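Local coordinates for protein glutamate receptor IIB,Glutamate receptor IIB (Drosophila melanogaster, PDB 4WXJ) that binds glutamate in the ligand-binding domain of an ionotropic receptor subunit of muscle, probably coupling transmitter binding to the opening of a postsynaptic cation channel, at residues A[128-131]-A[132-135]; A[157-160]-A[161-164]; A[203-206]-A[207-211]. All blocks are in the same frame, centred on the assembly; numbering follows the deposited sequence.

Contact 1. Residues A[128-131]-A[132-135]; sequences IGSL and HDLV
Ser130 turns its OG into the position between its own backbone N and carbonyl carbon (chi1 78°), which sets the hydroxyl at the start of the helix, where Ser130 OG accepts from Asp133 N at 3.1 Å in a fairly straight bond (161° at the hydrogen). This is an N-cap: serine suits the place because a short side chain with an acceptor oxygen can reach forward to a first-turn amide that has no carbonyl of a preceding turn to bond to. Asp133 keeps CG beside its backbone N (chi1 -63°), swinging the carboxylate toward the loop beside Ser130; there a water that accepts from Gly129 N at 3.0 Å donates to Asp133 OD2. A negative charge on this first turn would probably be favoured by the helix dipole. The i to i+4 helical hydrogen bonds begin with Leu134 N to Ser130 O and Val135 N to Leu131 O, each 3.0 Å. Two separate apolar contacts bring aliphatic groups against the buried Leu134 and Val135: Ile128 CD1 lies 3.5 Å from Leu134 CD1, its CG2 branch resting against Leu134 N, and Leu131 CD1 meets Val135 CG1 at 4.1 Å. The loop follows strand 108-123, with Ile128 also touching Gln137 and Val140; helix 131-135 packs through Leu131, His132 and Val135 on Asn162, Asp161 and Ala165 of helix 160-171.

Contact 2. Residues A[157-160]-A[161-164]; sequences SNDT and DNRM
Asn158 OD1 is gripped by two nitrogens of Arg163, which comes at it side-on: NH2 at 2.9 Å, lying in the plane of the Asn158 carbonyl, and NE at 3.3 Å, tilted from that plane. OD1 itself lies near the guanidinium plane, yet the amide and guanidinium planes stand 82° apart, so the two flat groups do not stack. Arginine suits the place because its extended chain, from CG to NE, runs back alongside the loop; Ser157 O lies above one guanidinium face, off toward its rim, and Asn158 O takes a weak bond from NE. Beside this clasp, Asp159 is the N-cap of helix 160-171. Its CG stands opposite the backbone N (chi1 178°), and OD1 accepts from Asn162 N at 3.0 Å with its anti lone pair, a negative group where the helix dipole would probably welcome one. The i to i+4 bonds of the helix start with Arg163 N to Asp159 O, 2.8 Å. Further out, Ser157 positions the cap: Ser157 OG accepts from Asp159 N at 3.0 Å, an ST turn. With an alanine here, Asp159 N would lose that acceptor, and the loop carrying the capping carboxylate would probably be freer to move. A water lies next to Ser157 OG and accepts weakly from Asn162 ND2, which also makes a weak hydrogen bond to Tyr153 OH on helix 149-155.

Contact 3. Residues A[203-206]-A[207-211]; sequences NLQY and YVQRN
Helix 201-208 starts directly after Glu200, a glutamate-binding residue, and runs into a turn where Arg210 folds back on Tyr206. The Arg210 chain, extended from CG to NE (chi3 178°), carries its guanidinium flat onto the Tyr206 ring, a cation-pi stack with centres 3.8 Å apart and planes at 19°; Arg210 CD lies over the same ring face, offset toward the rim, a CH-pi contact. Arginine suits the place by offering both a flat cation for the ring and an N-H for the backbone: NH1 donates to Tyr206 O at 2.8 Å, on a lone pair in the carbonyl plane. Arg210 N bonds instead to Tyr207 O, which takes a second, nearly straight bond from Asn211 ND2 at 2.8 Å. Tyr206 turns an edge to the face of Tyr207, a T-shaped pair with CD2 above the ring centre and the centroids 5.1 Å apart. Gln205 NE2 donates to Gln209 OE1 at 3.3 Å from above the Gln209 carbonyl plane, not along a lone pair; Gln209 NE2 bonds to Phe261 O. Asn203, buried near the bound glutamate, bonds to Tyr21 OH and to Asp96 of the binding site, consistent with a link between the two lobes. Leu204 packs on strands 108-123 and 214-230, and Tyr207 on helix 181-191.

Overall arrangement
From the N terminus, the three contacts follow one another in series; none nests within or crosses another. Contact 1 ends the loop after strand 108-123 and starts helix 131-135. Contact 2 closes the loop after helix 149-155, whose start carries the glutamate-binding Ala149 and Thr150, and starts helix 160-171. The two touch, with centres 14 Å apart, so these helix starts are packed together. Contact 3 comes later, where strand 195-200 has delivered Glu200 to the ligand; it joins helix 201-208 to strands 108-123 and 214-230 and to helix 181-191. Its nearest atoms are about 10 Å from contact 1, and it alone of the three borders the binding pocket.

Contact 1. Residues A[128-131]-A[132-135]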
loop_
_atom_site.group_PDB
_atom_site.type_symbol
_atom_site.label_atom_id
_atom_site.label_comp_id
_atom_site.label_asym_id
_atom_site.label_seq_id
_atom_site.Cartn_x
_atom_site.Cartn_y
_atom_site.Cartn_z
ATOM N N ILE A 128 15.859 -0.411 -20.205
ATOM C CA ILE A 128 14.958 -1.498 -19.831
ATOM C C ILE A 128 13.505 -1.140 -20.146
ATOM O O ILE A 128 13.050 -0.038 -19.838
ATOM C CB ILE A 128 15.091 -1.831 -18.329
ATOM C CG1 ILE A 128 16.555 -2.117 -17.973
ATOM C CG2 ILE A 128 14.214 -3.028 -17.963
ATOM C CD1 ILE A 128 16.824 -2.215 -16.492
ATOM N N GLY A 129 12.782 -2.081 -20.751
ATOM C CA GLY A 129 11.406 -1.852 -21.167
ATOM C C GLY A 129 10.402 -2.874 -20.657
ATOM O O GLY A 129 9.232 -2.841 -21.038
ATOM N N SER A 130 10.848 -3.785 -19.796
ATOM C CA SER A 130 9.954 -4.794 -19.234
ATOM C C SER A 130 10.550 -5.442 -17.992
ATOM O O SER A 130 11.739 -5.290 -17.712
ATOM C CB SER A 130 9.640 -5.876 -20.268
ATOM O OG SER A 130 10.720 -6.785 -20.393
ATOM N N LEU A 131 9.714 -6.167 -17.255
ATOM C CA LEU A 131 10.165 -6.899 -16.079
ATOM C C LEU A 131 11.166 -7.985 -16.467
ATOM O O LEU A 131 12.164 -8.182 -15.778
ATOM C CB LEU A 131 8.977 -7.519 -15.343
ATOM C CG LEU A 131 9.311 -8.341 -14.096
ATOM C CD1 LEU A 131 9.958 -7.474 -13.026
ATOM C CD2 LEU A 131 8.061 -9.016 -13.558
ATOM N N HIS A 132 10.892 -8.688 -17.565
ATOM C CA HIS A 132 11.798 -9.727 -18.049
ATOM C C HIS A 132 13.175 -9.141 -18.337
ATOM O O HIS A 132 14.196 -9.745 -18.018
ATOM C CB HIS A 132 11.246 -10.399 -19.309
ATOM C CG HIS A 132 12.155 -11.444 -19.880
ATOM N ND1 HIS A 132 12.270 -11.678 -21.235
ATOM C CD2 HIS A 132 12.994 -12.323 -19.278
ATOM C CE1 HIS A 132 13.141 -12.650 -21.443
ATOM N NE2 HIS A 132 13.594 -13.059 -20.271
ATOM N N ASP A 133 13.194 -7.960 -18.945
ATOM C CA ASP A 133 14.450 -7.287 -19.249
ATOM C C ASP A 133 15.158 -6.866 -17.965
ATOM O O ASP A 133 16.378 -6.984 -17.854
ATOM C CB ASP A 133 14.204 -6.071 -20.145
ATOM C CG ASP A 133 13.614 -6.447 -21.494
ATOM O OD1 ASP A 133 13.763 -7.615 -21.911
ATOM O OD2 ASP A 133 13.003 -5.568 -22.140
ATOM N N LEU A 134 14.387 -6.381 -16.995
ATOM C CA LEU A 134 14.943 -5.923 -15.724
ATOM C C LEU A 134 15.633 -7.057 -14.966
ATOM O O LEU A 134 16.731 -6.881 -14.434
ATOM C CB LEU A 134 13.842 -5.306 -14.856
ATOM C CG LEU A 134 14.264 -4.760 -13.489
ATOM C CD1 LEU A 134 15.303 -3.656 -13.629
ATOM C CD2 LEU A 134 13.051 -4.257 -12.722
ATOM N N VAL A 135 14.994 -8.221 -14.922
ATOM C CA VAL A 135 15.537 -9.355 -14.181
ATOM C C VAL A 135 16.697 -10.019 -14.917
ATOM O O VAL A 135 17.539 -10.668 -14.299
ATOM C CB VAL A 135 14.452 -10.426 -13.899
ATOM C CG1 VAL A 135 13.311 -9.832 -13.094
ATOM C CG2 VAL A 135 13.924 -11.035 -15.195
HETATM O O HOH W 1 14.678 -3.707 -22.330
#

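Contact 2. Residues A[157-160]-A[161-164]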
loop_
_atom_site.group_PDB
_atom_site.type_symbol
_atom_site.label_atom_id
_atom_site.label_comp_id
_atom_site.label_asym_id
_atom_site.label_seq_id
_atom_site.Cartn_x
_atom_site.Cartn_y
_atom_site.Cartn_z
ATOM N N SER A 157 5.487 -16.557 -5.753
ATOM C CA SER A 157 5.225 -16.995 -7.122
ATOM C C SER A 157 6.016 -18.246 -7.502
ATOM O O SER A 157 7.144 -18.442 -7.052
ATOM C CB SER A 157 5.548 -15.869 -8.104
ATOM O OG SER A 157 5.247 -16.249 -9.434
ATOM N N ASN A 158 5.403 -19.090 -8.330
ATOM C CA ASN A 158 6.086 -20.242 -8.912
ATOM C C ASN A 158 6.599 -19.911 -10.312
ATOM O O ASN A 158 7.364 -20.673 -10.900
ATOM C CB ASN A 158 5.152 -21.453 -8.966
ATOM C CG ASN A 158 5.879 -22.734 -9.350
ATOM O OD1 ASN A 158 7.013 -22.972 -8.927
ATOM N ND2 ASN A 158 5.229 -23.561 -10.161
ATOM N N ASP A 159 6.168 -18.769 -10.839
ATOM C CA ASP A 159 6.605 -18.306 -12.153
ATOM C C ASP A 159 8.119 -18.109 -12.182
ATOM O O ASP A 159 8.681 -17.433 -11.320
ATOM C CB ASP A 159 5.892 -17.003 -12.517
ATOM C CG ASP A 159 6.345 -16.441 -13.848
ATOM O OD1 ASP A 159 7.257 -15.589 -13.853
ATOM O OD2 ASP A 159 5.786 -16.849 -14.889
ATOM N N THR A 160 8.767 -18.705 -13.179
ATOM C CA THR A 160 10.224 -18.692 -13.281
ATOM C C THR A 160 10.805 -17.279 -13.293
ATOM O O THR A 160 11.786 -17.003 -12.604
ATOM C CB THR A 160 10.689 -19.430 -14.550
ATOM O OG1 THR A 160 10.169 -20.765 -14.540
ATOM C CG2 THR A 160 12.210 -19.487 -14.623
ATOM N N ASP A 161 10.205 -16.390 -14.076
ATOM C CA ASP A 161 10.690 -15.017 -14.171
ATOM C C ASP A 161 10.541 -14.275 -12.844
ATOM O O ASP A 161 11.397 -13.468 -12.486
ATOM C CB ASP A 161 9.953 -14.263 -15.279
ATOM C CG ASP A 161 10.574 -14.484 -16.648
ATOM O OD1 ASP A 161 11.245 -15.521 -16.841
ATOM O OD2 ASP A 161 10.390 -13.619 -17.529
ATOM N N ASN A 162 9.462 -14.546 -12.117
ATOM C CA ASN A 162 9.261 -13.931 -10.809
ATOM C C ASN A 162 10.213 -14.519 -9.772
ATOM O O ASN A 162 10.691 -13.807 -8.889
ATOM C CB ASN A 162 7.810 -14.092 -10.350
ATOM C CG ASN A 162 6.853 -13.204 -11.123
ATOM O OD1 ASN A 162 7.258 -12.204 -11.717
ATOM N ND2 ASN A 162 5.575 -13.558 -11.110
ATOM N N ARG A 163 10.487 -15.817 -9.881
ATOM C CA ARG A 163 11.493 -16.456 -9.037
ATOM C C ARG A 163 12.860 -15.805 -9.231
ATOM O O ARG A 163 13.574 -15.543 -8.263
ATOM C CB ARG A 163 11.598 -17.953 -9.341
ATOM C CG ARG A 163 10.472 -18.800 -8.783
ATOM C CD ARG A 163 10.658 -20.254 -9.186
ATOM N NE ARG A 163 9.704 -21.144 -8.530
ATOM C CZ ARG A 163 9.868 -21.664 -7.316
ATOM N NH1 ARG A 163 10.949 -21.381 -6.601
ATOM N NH2 ARG A 163 8.940 -22.466 -6.813
ATOM N N MET A 164 13.219 -15.549 -10.487
ATOM C CA MET A 164 14.502 -14.928 -10.804
ATOM C C MET A 164 14.578 -13.515 -10.237
ATOM O O MET A 164 15.613 -13.107 -9.709
ATOM C CB MET A 164 14.735 -14.898 -12.317
ATOM C CG MET A 164 15.073 -16.254 -12.918
ATOM S SD MET A 164 16.014 -16.134 -14.455
ATOM C CE MET A 164 14.766 -15.545 -15.595
HETATM O O HOH W 2 3.095 -15.167 -10.129
#

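Contact 3. Residues A[203-206]-A[207-211]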
loop_
_atom_site.group_PDB
_atom_site.type_symbol
_atom_site.label_atom_id
_atom_site.label_comp_id
_atom_site.label_asym_id
_atom_site.label_seq_id
_atom_site.Cartn_x
_atom_site.Cartn_y
_atom_site.Cartn_z
ATOM N N ASN A 203 0.277 3.804 -6.128
ATOM C CA ASN A 203 1.326 4.623 -5.540
ATOM C C ASN A 203 2.297 5.126 -6.597
ATOM O O ASN A 203 2.812 6.238 -6.497
ATOM C CB ASN A 203 2.078 3.828 -4.472
ATOM C CG ASN A 203 1.172 3.364 -3.351
ATOM O OD1 ASN A 203 0.234 4.063 -2.971
ATOM N ND2 ASN A 203 1.444 2.177 -2.818
ATOM N N LEU A 204 2.544 4.300 -7.609
ATOM C CA LEU A 204 3.432 4.675 -8.700
ATOM C C LEU A 204 2.873 5.878 -9.445
ATOM O O LEU A 204 3.604 6.821 -9.751
ATOM C CB LEU A 204 3.631 3.502 -9.664
ATOM C CG LEU A 204 4.774 3.662 -10.673
ATOM C CD1 LEU A 204 5.360 2.305 -11.023
ATOM C CD2 LEU A 204 4.310 4.369 -11.937
ATOM N N GLN A 205 1.576 5.837 -9.736
ATOM C CA GLN A 205 0.909 6.935 -10.427
ATOM C C GLN A 205 1.033 8.222 -9.625
ATOM O O GLN A 205 1.324 9.282 -10.176
ATOM C CB GLN A 205 -0.568 6.613 -10.662
ATOM C CG GLN A 205 -1.324 7.700 -11.426
ATOM C CD GLN A 205 -2.828 7.496 -11.415
ATOM O OE1 GLN A 205 -3.350 6.646 -10.694
ATOM N NE2 GLN A 205 -3.533 8.283 -12.220
ATOM N N TYR A 206 0.807 8.119 -8.319
ATOM C CA TYR A 206 0.863 9.277 -7.439
ATOM C C TYR A 206 2.218 9.972 -7.495
ATOM O O TYR A 206 2.288 11.198 -7.579
ATOM C CB TYR A 206 0.562 8.875 -5.997
ATOM C CG TYR A 206 0.730 10.014 -5.021
ATOM C CD1 TYR A 206 -0.287 10.939 -4.822
ATOM C CD2 TYR A 206 1.909 10.174 -4.305
ATOM C CE1 TYR A 206 -0.137 11.986 -3.934
ATOM C CE2 TYR A 206 2.067 11.219 -3.415
ATOM C CZ TYR A 206 1.042 12.122 -3.234
ATOM O OH TYR A 206 1.194 13.163 -2.349
ATOM N N TYR A 207 3.289 9.185 -7.451
ATOM C CA TYR A 207 4.636 9.736 -7.368
ATOM C C TYR A 207 5.197 10.138 -8.730
ATOM O O TYR A 207 5.933 11.119 -8.831
ATOM C CB TYR A 207 5.578 8.733 -6.694
ATOM C CG TYR A 207 5.465 8.730 -5.186
ATOM C CD1 TYR A 207 6.032 9.747 -4.429
ATOM C CD2 TYR A 207 4.802 7.710 -4.518
ATOM C CE1 TYR A 207 5.935 9.753 -3.052
ATOM C CE2 TYR A 207 4.700 7.705 -3.140
ATOM C CZ TYR A 207 5.269 8.731 -2.411
ATOM O OH TYR A 207 5.173 8.736 -1.039
ATOM N N VAL A 208 4.850 9.394 -9.774
ATOM C CA VAL A 208 5.390 9.676 -11.100
ATOM C C VAL A 208 4.821 10.993 -11.634
ATOM O O VAL A 208 5.475 11.697 -12.403
ATOM C CB VAL A 208 5.099 8.526 -12.094
ATOM C CG1 VAL A 208 3.659 8.575 -12.597
ATOM C CG2 VAL A 208 6.073 8.572 -13.260
ATOM N N GLN A 209 3.605 11.322 -11.211
ATOM C CA GLN A 209 2.963 12.568 -11.613
ATOM C C GLN A 209 3.564 13.790 -10.919
ATOM O O GLN A 209 3.428 14.913 -11.402
ATOM C CB GLN A 209 1.462 12.497 -11.322
ATOM C CG GLN A 209 0.697 11.573 -12.259
ATOM C CD GLN A 209 -0.781 11.420 -11.905
ATOM O OE1 GLN A 209 -1.549 10.848 -12.681
ATOM N NE2 GLN A 209 -1.183 11.925 -10.738
ATOM N N ARG A 210 4.231 13.564 -9.789
ATOM C CA ARG A 210 4.792 14.644 -8.978
ATOM C C ARG A 210 6.321 14.712 -9.060
ATOM O O ARG A 210 6.953 15.508 -8.363
ATOM C CB ARG A 210 4.351 14.476 -7.521
ATOM C CG ARG A 210 2.875 14.771 -7.307
ATOM C CD ARG A 210 2.357 14.214 -5.995
ATOM N NE ARG A 210 0.947 14.545 -5.797
ATOM C CZ ARG A 210 -0.060 13.971 -6.452
ATOM N NH1 ARG A 210 0.176 13.030 -7.359
ATOM N NH2 ARG A 210 -1.309 14.339 -6.201
ATOM N N ASN A 211 6.904 13.878 -9.916
ATOM C CA ASN A 211 8.353 13.830 -10.103
ATOM C C ASN A 211 8.689 13.568 -11.569
ATOM O O ASN A 211 8.655 12.429 -12.035
ATOM C CB ASN A 211 8.980 12.756 -9.212
ATOM C CG ASN A 211 8.806 13.051 -7.733
ATOM O OD1 ASN A 211 9.657 13.684 -7.109
ATOM N ND2 ASN A 211 7.695 12.596 -7.167
#